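Local coordinates for putative ABC-transporter ATP-binding protein (Alicyclobacillus acidocaldarius, PDB 1Z47), which probably binds and hydrolyses ATP as the nucleotide-binding subunit of an ABC transporter thought to import sulfate, at residues A301-S306 against S313-R318; V289-A294 against W325-P330; S306-S311 against V329-R334; E248-T253 against V284-V289; E235-L240 against R349-P354. All blocks are in the same frame, centred on the assembly; numbering follows the deposited sequence.

Overall arrangement
The five contacts climb through the C-terminal beta domain from its junction with the ATPase domain. Contact 5 opens first and closes last along the chain, setting the loop between helices 230-235 and 240-245 against strand 351-354. Contact 4, its centre about 11 Å away, lies in the same three-stranded sheet, with strands 250-255 and 279-284. About 11 Å further on, centre to centre, contact 2 brings together the edge strands of the five-stranded sheet. Contact 1, a hairpin of that sheet, is centred about 8 Å from the centre of contact 2, and contact 3 sits at its turn, centred about 26 Å from contact 5. Contacts 1, 3, 4 and 5 reach the second subunit, so this domain contributes to the subunit interface.

Contact 1: A301-S306 against S313-R318; sequences AQVVRS and SACWIR
Residues 301-306 and 313-318 form the antiparallel arms of a hairpin, their axes approaching to 4.4 Å with 139° between their directions. Gln302 and Arg318 exchange backbone bonds in both directions, Arg318 N meeting Gln302 O at 2.9 Å. Further along, Trp316 O accepts Val304 N at 2.8 Å and, weakly, Arg305 N at 3.3 Å, while Trp316 N returns a bond to Arg305 O at 2.9 Å. Two residues thus face one, a classic beta bulge, and the helix-like backbone angles of Val304 advance the register by a residue. The hairpin supplies two neighbouring strands of the five-stranded antiparallel sheet in the C-terminal domain. On one face of it Val303 turns CG2 onto CG2 of Ile317, 3.7 Å away, an apolar pairing of two beta-branched residues well suited to extended backbone. Ala301 is small enough to let its CB rest 3.8 Å from Ile317 CB. The other face carries Arg305 and Trp316, which run alongside one another in the same direction, with guanidinium and indole planes only 6° apart and Arg305 NH2 3.9 Å from Trp316 CZ3. A bend at chi2 (136°) turns the long arginine along the indole, bringing NE and NH2 to its CE3 and CZ3 side. Its NH2 then donates to Glu211 O of the second subunit, a residue that also packs on Trp316.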
# COMPACT_ATOMS: atom_id res chain seq x y z
N ALA B 301 -3.15 13.44 -26.74
CA ALA B 301 -4.03 13.43 -25.59
C ALA B 301 -4.20 14.78 -24.93
O ALA B 301 -3.55 15.76 -25.28
CB ALA B 301 -3.53 12.42 -24.58
N GLN B 302 -5.11 14.82 -23.97
CA GLN B 302 -5.38 16.03 -23.23
C GLN B 302 -5.26 15.63 -21.77
O GLN B 302 -5.76 14.58 -21.36
CB GLN B 302 -6.79 16.55 -23.55
CG GLN B 302 -7.09 17.90 -22.96
CD GLN B 302 -8.41 18.47 -23.47
OE1 GLN B 302 -9.46 17.84 -23.34
NE2 GLN B 302 -8.35 19.66 -24.04
N VAL B 303 -4.59 16.45 -20.99
CA VAL B 303 -4.38 16.16 -19.58
C VAL B 303 -5.63 16.27 -18.75
O VAL B 303 -6.31 17.29 -18.77
CB VAL B 303 -3.30 17.08 -19.00
CG1 VAL B 303 -3.26 16.96 -17.47
CG2 VAL B 303 -1.95 16.75 -19.62
N VAL B 304 -5.94 15.21 -18.02
CA VAL B 304 -7.10 15.24 -17.15
C VAL B 304 -6.57 15.90 -15.88
O VAL B 304 -7.13 16.88 -15.40
CB VAL B 304 -7.61 13.82 -16.84
CG1 VAL B 304 -8.83 13.89 -15.95
CG2 VAL B 304 -7.94 13.09 -18.14
N ARG B 305 -5.47 15.37 -15.35
CA ARG B 305 -4.88 15.98 -14.17
C ARG B 305 -3.57 15.35 -13.75
O ARG B 305 -3.14 14.35 -14.33
CB ARG B 305 -5.87 15.99 -12.99
CG ARG B 305 -6.16 14.67 -12.37
CD ARG B 305 -6.13 14.83 -10.87
NE ARG B 305 -6.08 13.53 -10.22
CZ ARG B 305 -5.74 13.33 -8.95
NH1 ARG B 305 -5.41 14.36 -8.17
NH2 ARG B 305 -5.71 12.10 -8.47
N SER B 306 -2.92 15.99 -12.77
CA SER B 306 -1.64 15.54 -12.24
C SER B 306 -1.69 15.47 -10.72
O SER B 306 -2.53 16.11 -10.08
CB SER B 306 -0.52 16.49 -12.68
OG SER B 306 0.02 16.15 -13.96
N SER B 313 5.75 12.76 -10.46
CA SER B 313 4.44 13.33 -10.58
C SER B 313 3.60 12.40 -11.47
O SER B 313 4.05 11.95 -12.53
CB SER B 313 4.53 14.72 -11.22
OG SER B 313 3.25 15.35 -11.32
N ALA B 314 2.39 12.09 -11.02
CA ALA B 314 1.52 11.22 -11.79
C ALA B 314 0.66 12.08 -12.69
O ALA B 314 0.06 13.06 -12.24
CB ALA B 314 0.64 10.38 -10.85
N CYS B 315 0.61 11.73 -13.96
CA CYS B 315 -0.19 12.48 -14.89
C CYS B 315 -1.16 11.59 -15.68
O CYS B 315 -0.74 10.65 -16.36
CB CYS B 315 0.72 13.24 -15.85
SG CYS B 315 -0.17 14.42 -16.91
N TRP B 316 -2.45 11.87 -15.56
CA TRP B 316 -3.47 11.13 -16.30
C TRP B 316 -3.88 11.94 -17.54
O TRP B 316 -4.19 13.13 -17.44
CB TRP B 316 -4.69 10.86 -15.42
CG TRP B 316 -4.41 9.81 -14.36
CD1 TRP B 316 -4.52 8.45 -14.50
CD2 TRP B 316 -3.89 10.04 -13.05
NE1 TRP B 316 -4.09 7.82 -13.36
CE2 TRP B 316 -3.70 8.77 -12.45
CE3 TRP B 316 -3.55 11.19 -12.32
CZ2 TRP B 316 -3.18 8.62 -11.15
CZ3 TRP B 316 -3.03 11.04 -11.03
CH2 TRP B 316 -2.86 9.76 -10.46
N ILE B 317 -3.86 11.29 -18.69
CA ILE B 317 -4.24 11.91 -19.96
C ILE B 317 -5.24 11.05 -20.75
O ILE B 317 -5.24 9.82 -20.65
CB ILE B 317 -3.00 12.14 -20.85
CG1 ILE B 317 -2.32 10.80 -21.13
CG2 ILE B 317 -2.04 13.13 -20.16
CD1 ILE B 317 -1.14 10.86 -22.07
N ARG B 318 -6.11 11.72 -21.51
CA ARG B 318 -7.13 11.04 -22.32
C ARG B 318 -6.83 11.23 -23.79
O ARG B 318 -6.79 12.36 -24.27
CB ARG B 318 -8.51 11.62 -22.04
CG ARG B 318 -9.64 10.95 -22.84
CD ARG B 318 -10.92 11.78 -22.74
NE ARG B 318 -11.13 12.22 -21.36
CZ ARG B 318 -11.55 11.42 -20.38
NH1 ARG B 318 -11.70 11.90 -19.15
NH2 ARG B 318 -11.84 10.15 -20.64

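Contact 2: V289-A294 against W325-P330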
# COMPACT_ATOMS: atom_id res chain seq x y z
N VAL B 289 6.59 6.47 -20.63
CA VAL B 289 5.91 7.31 -21.60
C VAL B 289 6.34 8.76 -21.35
O VAL B 289 6.27 9.24 -20.22
CB VAL B 289 4.39 7.19 -21.44
CG1 VAL B 289 3.68 8.05 -22.47
CG2 VAL B 289 3.97 5.70 -21.59
N GLU B 290 6.77 9.46 -22.40
CA GLU B 290 7.21 10.85 -22.28
C GLU B 290 6.24 11.82 -22.92
O GLU B 290 5.71 11.57 -24.00
CB GLU B 290 8.59 11.00 -22.90
CG GLU B 290 9.50 9.82 -22.58
CD GLU B 290 10.92 10.01 -23.09
OE1 GLU B 290 11.71 10.70 -22.40
OE2 GLU B 290 11.24 9.48 -24.17
N LEU B 291 5.99 12.95 -22.25
CA LEU B 291 5.07 13.95 -22.76
C LEU B 291 5.76 15.22 -23.23
O LEU B 291 6.71 15.69 -22.60
CB LEU B 291 4.04 14.28 -21.69
CG LEU B 291 3.46 13.02 -21.02
CD1 LEU B 291 2.45 13.43 -19.98
CD2 LEU B 291 2.84 12.12 -22.07
N GLN B 292 5.27 15.77 -24.33
CA GLN B 292 5.82 16.98 -24.91
C GLN B 292 4.62 17.78 -25.38
O GLN B 292 3.70 17.22 -25.97
CB GLN B 292 6.74 16.61 -26.07
CG GLN B 292 7.84 15.66 -25.62
CD GLN B 292 8.76 15.20 -26.73
OE1 GLN B 292 9.38 16.02 -27.41
NE2 GLN B 292 8.85 13.88 -26.92
N PRO B 293 4.62 19.10 -25.11
CA PRO B 293 3.51 19.98 -25.50
C PRO B 293 3.12 19.83 -26.96
O PRO B 293 3.91 19.36 -27.78
CB PRO B 293 4.06 21.38 -25.17
CG PRO B 293 5.03 21.11 -24.05
CD PRO B 293 5.73 19.87 -24.54
N ALA B 294 1.89 20.23 -27.29
CA ALA B 294 1.39 20.14 -28.66
C ALA B 294 0.04 20.82 -28.82
O ALA B 294 -0.65 21.12 -27.84
CB ALA B 294 1.30 18.68 -29.09
N TRP B 325 -4.71 7.22 -20.00
CA TRP B 325 -3.40 6.67 -19.67
C TRP B 325 -2.80 7.33 -18.43
O TRP B 325 -3.00 8.52 -18.19
CB TRP B 325 -2.40 6.92 -20.81
CG TRP B 325 -2.59 6.07 -22.02
CD1 TRP B 325 -3.72 5.98 -22.79
CD2 TRP B 325 -1.61 5.22 -22.63
NE1 TRP B 325 -3.50 5.12 -23.84
CE2 TRP B 325 -2.22 4.64 -23.77
CE3 TRP B 325 -0.29 4.88 -22.33
CZ2 TRP B 325 -1.55 3.74 -24.61
CZ3 TRP B 325 0.39 3.99 -23.16
CH2 TRP B 325 -0.25 3.43 -24.30
N GLU B 326 -2.05 6.54 -17.66
CA GLU B 326 -1.36 7.06 -16.48
C GLU B 326 0.11 7.12 -16.86
O GLU B 326 0.69 6.15 -17.33
CB GLU B 326 -1.53 6.16 -15.25
CG GLU B 326 -0.81 6.76 -14.02
CD GLU B 326 -1.02 5.98 -12.72
OE1 GLU B 326 -1.93 5.13 -12.67
OE2 GLU B 326 -0.27 6.24 -11.75
N VAL B 327 0.69 8.29 -16.67
CA VAL B 327 2.09 8.51 -16.99
C VAL B 327 2.81 9.06 -15.76
O VAL B 327 2.24 9.85 -15.01
CB VAL B 327 2.22 9.56 -18.14
CG1 VAL B 327 3.71 9.87 -18.42
CG2 VAL B 327 1.51 9.04 -19.43
N HIS B 328 4.06 8.64 -15.57
CA HIS B 328 4.85 9.12 -14.44
C HIS B 328 5.98 10.00 -14.96
O HIS B 328 6.85 9.53 -15.68
CB HIS B 328 5.42 7.93 -13.65
CG HIS B 328 4.37 7.18 -12.87
ND1 HIS B 328 4.67 6.07 -12.10
CD2 HIS B 328 3.04 7.39 -12.73
CE1 HIS B 328 3.56 5.64 -11.53
NE2 HIS B 328 2.56 6.42 -11.89
N VAL B 329 5.97 11.29 -14.61
CA VAL B 329 7.04 12.18 -15.06
C VAL B 329 7.93 12.57 -13.88
O VAL B 329 7.44 12.64 -12.75
CB VAL B 329 6.49 13.45 -15.73
CG1 VAL B 329 5.61 13.08 -16.92
CG2 VAL B 329 5.69 14.26 -14.73
N PRO B 330 9.23 12.83 -14.11
CA PRO B 330 10.17 13.21 -13.04
C PRO B 330 9.70 14.36 -12.15
O PRO B 330 8.98 15.25 -12.60
CB PRO B 330 11.45 13.56 -13.81
CG PRO B 330 10.93 14.01 -15.15
CD PRO B 330 9.87 12.98 -15.43
O HOH W 1 7.72 9.97 -18.10
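His328 O and Val289 O are joined by one water, which donates to the first at 2.6 Å and to the second at 2.7 Å and so bridges two strands that share no direct hydrogen bond. Beside this bridge Val327 drives its branches between the strands: CG1 presses against Val289 O at 3.2 Å, and CG2 meets Val289 CG1 at 3.9 Å. The CG1 branch of Val327, anti to its own N (chi1 176°), also lies 4.1 Å from Leu291 CD1, the two side chains running antiparallel alongside each other. Trp325 closes the row, its CZ3 4.3 Å from Val289 CG2, while its NE1 bonds to Glu323. Compact branched residues suit this buried interior. On the other side of strand 325-330, His328 NE2 donates to Glu326 OE2 at 2.8 Å; OE2 lies in the imidazole plane, whereas NE2 approaches from above the carboxylate plane. The two strands, outermost in their sheet, cross at -78°, as in a strongly curled, barrel-like sheet, consistent with the OB-like fold of this family.

Contact 3: S306-S311 against V329-R334; sequences SAFKGS and VPSADR
Ser331 OG donates to Gly310 O at 2.6 Å, tying the turn of hairpin 301-308/312-319 to the short 3-10 segment that follows strand 324-330. Serine suits the site because its short hydroxyl, held beside the backbone N (chi1 -62°), reaches the carbonyl without further chain. The second meeting is between Phe308 and Arg334. The ring offers CE1 to one face of the guanidinium, 3.7 Å from Arg334 NE, and the two planes are inclined at 47°, so they are not stacked flat; Arg334 CB also lies against Phe308 CD1 at 3.9 Å. Arginine brings both an aliphatic stem for the ring and a charge for partners beyond. That charge is held by salt bridges to Glu231 and Glu235 of the second subunit, while Tyr234 of the same neighbouring chain meets Phe308 edge-to-face. One step back, Ser331 O positions the arginine by accepting Arg334 N at 3.0 Å and, weakly, Arg334 NE at 3.3 Å. Gly310 suits its place through its positive phi (98°), which would crowd a side chain against the preceding carbonyl, and its backbone N sits 3.5 Å above the centre of the Phe308 ring.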
# COMPACT_ATOMS: atom_id res chain seq x y z
N SER B 306 -2.92 15.99 -12.77
CA SER B 306 -1.64 15.54 -12.24
C SER B 306 -1.69 15.47 -10.72
O SER B 306 -2.53 16.11 -10.08
CB SER B 306 -0.52 16.49 -12.68
OG SER B 306 0.02 16.15 -13.96
N ALA B 307 -0.81 14.66 -10.13
CA ALA B 307 -0.73 14.52 -8.68
C ALA B 307 0.74 14.33 -8.31
O ALA B 307 1.42 13.45 -8.82
CB ALA B 307 -1.56 13.31 -8.19
N PHE B 308 1.23 15.20 -7.43
CA PHE B 308 2.61 15.13 -7.00
C PHE B 308 2.77 13.97 -6.03
O PHE B 308 2.15 13.94 -4.98
CB PHE B 308 2.99 16.44 -6.29
CG PHE B 308 4.40 16.45 -5.80
CD1 PHE B 308 5.46 16.43 -6.71
CD2 PHE B 308 4.69 16.43 -4.44
CE1 PHE B 308 6.78 16.36 -6.27
CE2 PHE B 308 6.01 16.36 -3.99
CZ PHE B 308 7.06 16.33 -4.90
N LYS B 309 3.64 13.02 -6.35
CA LYS B 309 3.79 11.88 -5.44
C LYS B 309 5.17 11.77 -4.79
O LYS B 309 5.53 10.73 -4.25
CB LYS B 309 3.40 10.59 -6.17
CG LYS B 309 1.93 10.63 -6.65
CD LYS B 309 1.42 9.27 -7.06
CE LYS B 309 1.27 8.37 -5.85
NZ LYS B 309 0.91 7.00 -6.27
N GLY B 310 5.92 12.86 -4.83
CA GLY B 310 7.24 12.87 -4.22
C GLY B 310 8.38 12.65 -5.17
O GLY B 310 8.98 13.59 -5.68
N SER B 311 8.70 11.38 -5.43
CA SER B 311 9.77 11.01 -6.34
C SER B 311 9.36 11.20 -7.79
O SER B 311 10.20 11.12 -8.69
CB SER B 311 10.15 9.54 -6.13
OG SER B 311 10.86 9.05 -7.25
N VAL B 329 5.97 11.29 -14.61
CA VAL B 329 7.04 12.18 -15.06
C VAL B 329 7.93 12.57 -13.88
O VAL B 329 7.44 12.64 -12.75
CB VAL B 329 6.49 13.45 -15.73
CG1 VAL B 329 5.61 13.08 -16.92
CG2 VAL B 329 5.69 14.26 -14.73
N PRO B 330 9.23 12.83 -14.11
CA PRO B 330 10.17 13.21 -13.04
C PRO B 330 9.70 14.36 -12.15
O PRO B 330 8.98 15.25 -12.60
CB PRO B 330 11.45 13.56 -13.81
CG PRO B 330 10.93 14.01 -15.15
CD PRO B 330 9.87 12.98 -15.43
N SER B 331 10.09 14.33 -10.88
CA SER B 331 9.71 15.40 -9.95
C SER B 331 10.04 16.76 -10.54
O SER B 331 9.34 17.75 -10.31
CB SER B 331 10.44 15.24 -8.62
OG SER B 331 10.11 14.01 -7.99
N ALA B 332 11.11 16.79 -11.32
CA ALA B 332 11.56 18.02 -11.97
C ALA B 332 10.54 18.56 -12.98
O ALA B 332 10.83 19.52 -13.69
CB ALA B 332 12.90 17.77 -12.66
N ASP B 333 9.36 17.95 -13.05
CA ASP B 333 8.32 18.39 -13.98
C ASP B 333 6.96 18.48 -13.31
O ASP B 333 5.92 18.45 -13.98
CB ASP B 333 8.23 17.42 -15.17
CG ASP B 333 9.37 17.59 -16.17
OD1 ASP B 333 9.59 18.73 -16.65
OD2 ASP B 333 10.04 16.59 -16.49
N ARG B 334 6.97 18.60 -11.99
CA ARG B 334 5.74 18.66 -11.22
C ARG B 334 4.75 19.71 -11.67
O ARG B 334 3.55 19.56 -11.44
CB ARG B 334 6.05 18.87 -9.73
CG ARG B 334 6.45 20.30 -9.38
CD ARG B 334 6.97 20.38 -7.97
NE ARG B 334 8.08 19.46 -7.75
CZ ARG B 334 8.83 19.42 -6.65
NH1 ARG B 334 8.58 20.26 -5.66
NH2 ARG B 334 9.81 18.53 -6.55

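Contact 4: E248-T253 against V284-V289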
# COMPACT_ATOMS: atom_id res chain seq x y z
N GLU B 248 3.30 -1.26 -12.22
CA GLU B 248 2.12 -0.55 -12.69
C GLU B 248 2.09 -0.63 -14.20
O GLU B 248 3.14 -0.76 -14.84
CB GLU B 248 2.19 0.89 -12.20
CG GLU B 248 1.96 0.96 -10.69
CD GLU B 248 2.25 2.32 -10.09
OE1 GLU B 248 3.40 2.53 -9.64
OE2 GLU B 248 1.34 3.17 -10.06
N SER B 249 0.90 -0.55 -14.79
CA SER B 249 0.83 -0.63 -16.24
C SER B 249 -0.41 -0.06 -16.88
O SER B 249 -1.44 0.11 -16.24
CB SER B 249 0.97 -2.10 -16.69
OG SER B 249 0.02 -2.94 -16.05
N ASN B 250 -0.25 0.30 -18.14
CA ASN B 250 -1.36 0.76 -18.96
C ASN B 250 -1.48 -0.49 -19.84
O ASN B 250 -0.47 -0.98 -20.35
CB ASN B 250 -0.95 1.97 -19.80
CG ASN B 250 -0.84 3.25 -18.97
OD1 ASN B 250 -1.85 3.91 -18.66
ND2 ASN B 250 0.38 3.59 -18.59
N VAL B 251 -2.67 -1.04 -19.98
CA VAL B 251 -2.85 -2.23 -20.79
C VAL B 251 -3.99 -1.98 -21.76
O VAL B 251 -5.10 -1.59 -21.36
CB VAL B 251 -3.21 -3.46 -19.92
CG1 VAL B 251 -3.23 -4.72 -20.78
CG2 VAL B 251 -2.21 -3.60 -18.74
N TRP B 252 -3.72 -2.17 -23.05
CA TRP B 252 -4.75 -1.94 -24.05
C TRP B 252 -4.68 -2.94 -25.17
O TRP B 252 -3.63 -3.53 -25.41
CB TRP B 252 -4.62 -0.56 -24.69
CG TRP B 252 -4.38 0.54 -23.76
CD1 TRP B 252 -3.18 1.12 -23.49
CD2 TRP B 252 -5.35 1.22 -22.96
NE1 TRP B 252 -3.34 2.14 -22.59
CE2 TRP B 252 -4.66 2.22 -22.25
CE3 TRP B 252 -6.73 1.09 -22.79
CZ2 TRP B 252 -5.31 3.09 -21.37
CZ3 TRP B 252 -7.38 1.95 -21.91
CH2 TRP B 252 -6.67 2.93 -21.21
N THR B 253 -5.80 -3.10 -25.87
CA THR B 253 -5.86 -4.04 -26.96
C THR B 253 -5.57 -3.29 -28.26
O THR B 253 -5.92 -2.12 -28.42
CB THR B 253 -7.27 -4.68 -27.06
OG1 THR B 253 -7.59 -5.31 -25.81
CG2 THR B 253 -7.32 -5.74 -28.18
N VAL B 284 2.31 -0.94 -21.29
CA VAL B 284 3.27 0.15 -21.19
C VAL B 284 3.24 0.73 -19.78
O VAL B 284 2.20 1.19 -19.32
CB VAL B 284 2.96 1.27 -22.24
CG1 VAL B 284 3.96 2.43 -22.12
CG2 VAL B 284 2.94 0.68 -23.66
N ARG B 285 4.39 0.69 -19.10
CA ARG B 285 4.46 1.23 -17.75
C ARG B 285 4.41 2.75 -17.73
O ARG B 285 4.99 3.40 -18.59
CB ARG B 285 5.71 0.67 -17.04
CG ARG B 285 5.63 -0.86 -16.89
CD ARG B 285 6.58 -1.39 -15.83
NE ARG B 285 6.74 -2.83 -15.87
CZ ARG B 285 5.90 -3.70 -15.32
NH1 ARG B 285 4.82 -3.27 -14.68
NH2 ARG B 285 6.15 -4.99 -15.41
N PRO B 286 3.70 3.34 -16.76
CA PRO B 286 3.56 4.80 -16.66
C PRO B 286 4.86 5.61 -16.79
O PRO B 286 4.87 6.69 -17.37
CB PRO B 286 2.90 4.99 -15.30
CG PRO B 286 2.01 3.78 -15.19
CD PRO B 286 2.96 2.67 -15.68
N LYS B 287 5.94 5.08 -16.24
CA LYS B 287 7.23 5.75 -16.29
C LYS B 287 7.84 5.69 -17.70
O LYS B 287 8.70 6.51 -18.03
CB LYS B 287 8.21 5.10 -15.29
CG LYS B 287 8.72 3.71 -15.69
CD LYS B 287 9.66 3.16 -14.62
CE LYS B 287 10.51 1.98 -15.10
NZ LYS B 287 9.69 0.81 -15.52
N ASP B 288 7.39 4.75 -18.52
CA ASP B 288 7.92 4.59 -19.88
C ASP B 288 7.25 5.38 -20.98
O ASP B 288 7.33 5.00 -22.15
CB ASP B 288 7.91 3.12 -20.27
CG ASP B 288 8.77 2.28 -19.37
OD1 ASP B 288 9.83 2.79 -18.95
OD2 ASP B 288 8.40 1.11 -19.10
N VAL B 289 6.59 6.47 -20.63
CA VAL B 289 5.91 7.31 -21.60
C VAL B 289 6.34 8.76 -21.35
O VAL B 289 6.27 9.24 -20.22
CB VAL B 289 4.39 7.19 -21.44
CG1 VAL B 289 3.68 8.05 -22.47
CG2 VAL B 289 3.97 5.70 -21.59
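With CG of Asn250 beside its own backbone N (chi1 -74°), the side-chain amide folds back toward the carbonyl that this N already binds. Val284 O takes two donors from one residue, Asn250 N at 2.9 Å and Asn250 ND2 at 3.1 Å, which arrive from opposite faces of the carbonyl plane. Val284 N returns the pairing to Asn250 O at 2.9 Å, in the plane of the Asn250 carbonyl, so the two form an antiparallel hydrogen-bonded pair where strands 250-255 and 279-284 meet. Asparagine suits the place because its OD1 remains to accept Glu326 N, linking this three-stranded sheet to the neighbouring five-stranded one. Arg285 starts from a similar first torsion (chi1 -63°) and stays extended as far as NE, which carries NH1 to Glu248 O at 3.0 Å, well above the carbonyl plane. Pro286 sets CD 3.5 Å from Glu248 O and CG 3.8 Å from Asn250 ND2, a rigid wedge at the start of the turn. NH1 of Arg285 also donates to Ile246 O and NH2 to Tyr234 O, with the Tyr234 ring in a cation-pi contact. The buried arginine charge is thus spread over neutral carbonyls and an aromatic ring, which probably stabilise it.

Contact 5: E235-L240 against R349-P354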
# COMPACT_ATOMS: atom_id res chain seq x y z
N GLU B 235 10.77 -7.18 -15.19
CA GLU B 235 11.33 -6.88 -16.51
C GLU B 235 11.07 -7.95 -17.57
O GLU B 235 11.00 -7.63 -18.75
CB GLU B 235 12.83 -6.61 -16.38
CG GLU B 235 13.15 -5.40 -15.49
CD GLU B 235 12.77 -4.06 -16.10
OE1 GLU B 235 11.81 -3.99 -16.90
OE2 GLU B 235 13.43 -3.05 -15.76
N LYS B 236 10.91 -9.20 -17.14
CA LYS B 236 10.65 -10.31 -18.04
C LYS B 236 9.40 -11.11 -17.65
O LYS B 236 9.45 -12.31 -17.39
CB LYS B 236 11.88 -11.23 -18.10
CG LYS B 236 13.14 -10.48 -18.55
CD LYS B 236 14.35 -11.41 -18.76
CE LYS B 236 15.01 -11.80 -17.45
NZ LYS B 236 16.15 -12.76 -17.63
N PRO B 237 8.24 -10.43 -17.59
CA PRO B 237 6.99 -11.12 -17.23
C PRO B 237 6.70 -12.27 -18.20
O PRO B 237 6.77 -12.09 -19.42
CB PRO B 237 5.94 -10.00 -17.29
CG PRO B 237 6.55 -8.95 -18.22
CD PRO B 237 8.01 -8.99 -17.83
N GLY B 238 6.40 -13.43 -17.66
CA GLY B 238 6.14 -14.59 -18.50
C GLY B 238 4.77 -14.58 -19.16
O GLY B 238 4.58 -15.19 -20.20
N THR B 239 3.81 -13.88 -18.56
CA THR B 239 2.48 -13.84 -19.15
C THR B 239 1.89 -12.46 -19.00
O THR B 239 2.41 -11.61 -18.27
CB THR B 239 1.56 -14.84 -18.46
OG1 THR B 239 1.33 -14.42 -17.11
CG2 THR B 239 2.18 -16.23 -18.44
N LEU B 240 0.79 -12.23 -19.70
CA LEU B 240 0.14 -10.94 -19.61
C LEU B 240 -0.28 -10.72 -18.16
O LEU B 240 -0.22 -9.58 -17.66
CB LEU B 240 -1.08 -10.90 -20.53
CG LEU B 240 -2.01 -9.69 -20.39
CD1 LEU B 240 -1.27 -8.39 -20.73
CD2 LEU B 240 -3.18 -9.89 -21.37
N ARG B 349 9.25 2.06 -23.83
CA ARG B 349 9.45 0.62 -23.60
C ARG B 349 8.04 0.04 -23.49
O ARG B 349 7.10 0.75 -23.09
CB ARG B 349 10.22 0.36 -22.30
CG ARG B 349 11.64 0.93 -22.33
CD ARG B 349 12.29 0.96 -20.94
NE ARG B 349 12.34 -0.36 -20.32
CZ ARG B 349 12.89 -0.62 -19.14
NH1 ARG B 349 13.46 0.36 -18.44
NH2 ARG B 349 12.86 -1.86 -18.65
N TRP B 350 7.91 -1.24 -23.82
CA TRP B 350 6.61 -1.91 -23.80
C TRP B 350 6.73 -3.42 -23.88
O TRP B 350 7.81 -3.97 -24.15
CB TRP B 350 5.76 -1.42 -24.99
CG TRP B 350 6.39 -1.72 -26.35
CD1 TRP B 350 6.28 -2.87 -27.08
CD2 TRP B 350 7.31 -0.88 -27.07
NE1 TRP B 350 7.08 -2.80 -28.20
CE2 TRP B 350 7.72 -1.59 -28.22
CE3 TRP B 350 7.83 0.40 -26.85
CZ2 TRP B 350 8.64 -1.07 -29.15
CZ3 TRP B 350 8.74 0.92 -27.78
CH2 TRP B 350 9.13 0.18 -28.91
N PHE B 351 5.60 -4.08 -23.65
CA PHE B 351 5.49 -5.52 -23.74
C PHE B 351 4.29 -5.70 -24.69
O PHE B 351 3.43 -4.83 -24.80
CB PHE B 351 5.11 -6.17 -22.40
CG PHE B 351 6.13 -5.99 -21.31
CD1 PHE B 351 5.74 -5.50 -20.06
CD2 PHE B 351 7.47 -6.35 -21.51
CE1 PHE B 351 6.68 -5.37 -19.01
CE2 PHE B 351 8.41 -6.22 -20.48
CZ PHE B 351 8.01 -5.73 -19.22
N ILE B 352 4.25 -6.84 -25.36
CA ILE B 352 3.14 -7.16 -26.26
C ILE B 352 2.83 -8.64 -26.06
O ILE B 352 3.70 -9.50 -26.20
CB ILE B 352 3.48 -6.89 -27.75
CG1 ILE B 352 3.74 -5.40 -27.94
CG2 ILE B 352 2.29 -7.31 -28.66
CD1 ILE B 352 4.05 -4.99 -29.36
N PHE B 353 1.59 -8.93 -25.68
CA PHE B 353 1.18 -10.32 -25.48
C PHE B 353 -0.08 -10.57 -26.29
O PHE B 353 -0.92 -9.68 -26.44
CB PHE B 353 0.82 -10.61 -24.02
CG PHE B 353 1.98 -10.60 -23.08
CD1 PHE B 353 2.37 -9.44 -22.44
CD2 PHE B 353 2.65 -11.79 -22.79
CE1 PHE B 353 3.41 -9.45 -21.51
CE2 PHE B 353 3.70 -11.81 -21.87
CZ PHE B 353 4.08 -10.64 -21.23
N PRO B 354 -0.23 -11.78 -26.82
CA PRO B 354 -1.38 -12.20 -27.62
C PRO B 354 -2.59 -12.26 -26.71
O PRO B 354 -2.49 -12.76 -25.59
CB PRO B 354 -1.01 -13.61 -28.07
CG PRO B 354 0.49 -13.71 -27.83
CD PRO B 354 0.68 -12.91 -26.59
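The loop between helices 230-235 and 240-245, on the ATPase domain side, packs on strand 351-354, an edge of the three-stranded sheet in the C-terminal domain. At one end Glu235 and Arg349 form a salt bridge between the two segments. A single nitrogen serves both carboxylate oxygens: Arg349 NH2 lies 2.9 Å from Glu235 OE1 and donates to Glu235 OE2 at 3.2 Å, reaching the latter from its syn side. Glu235 OE2 has a second cation in Arg334 of the second subunit, which suits a carboxylate at a place where two domains and two chains meet. Next along, Pro237 lays CG over one face of the Phe351 ring, 3.7 Å from its centroid and 16° off the normal, a CH-pi contact for which the compact, rigid pyrrolidine is well shaped. The edge of the same ring faces Glu235 O, 3.4 Å from Phe351 CE2. Phe353 instead spreads a face under the peptide bond leading into helix 240-245, with CE2 at 3.5 Å from Thr239 C and CD2 at 3.6 Å from Leu240 N, while its rim turns CZ to Pro237 O at 3.6 Å. Thr239 is the N-cap of that helix, its OG1 accepting from Val242 N and also paired with Glu225. Phe351 and Phe353 both point to the loop, an interdomain contact in which alternate residues of an edge strand pack against a helix-connecting loop.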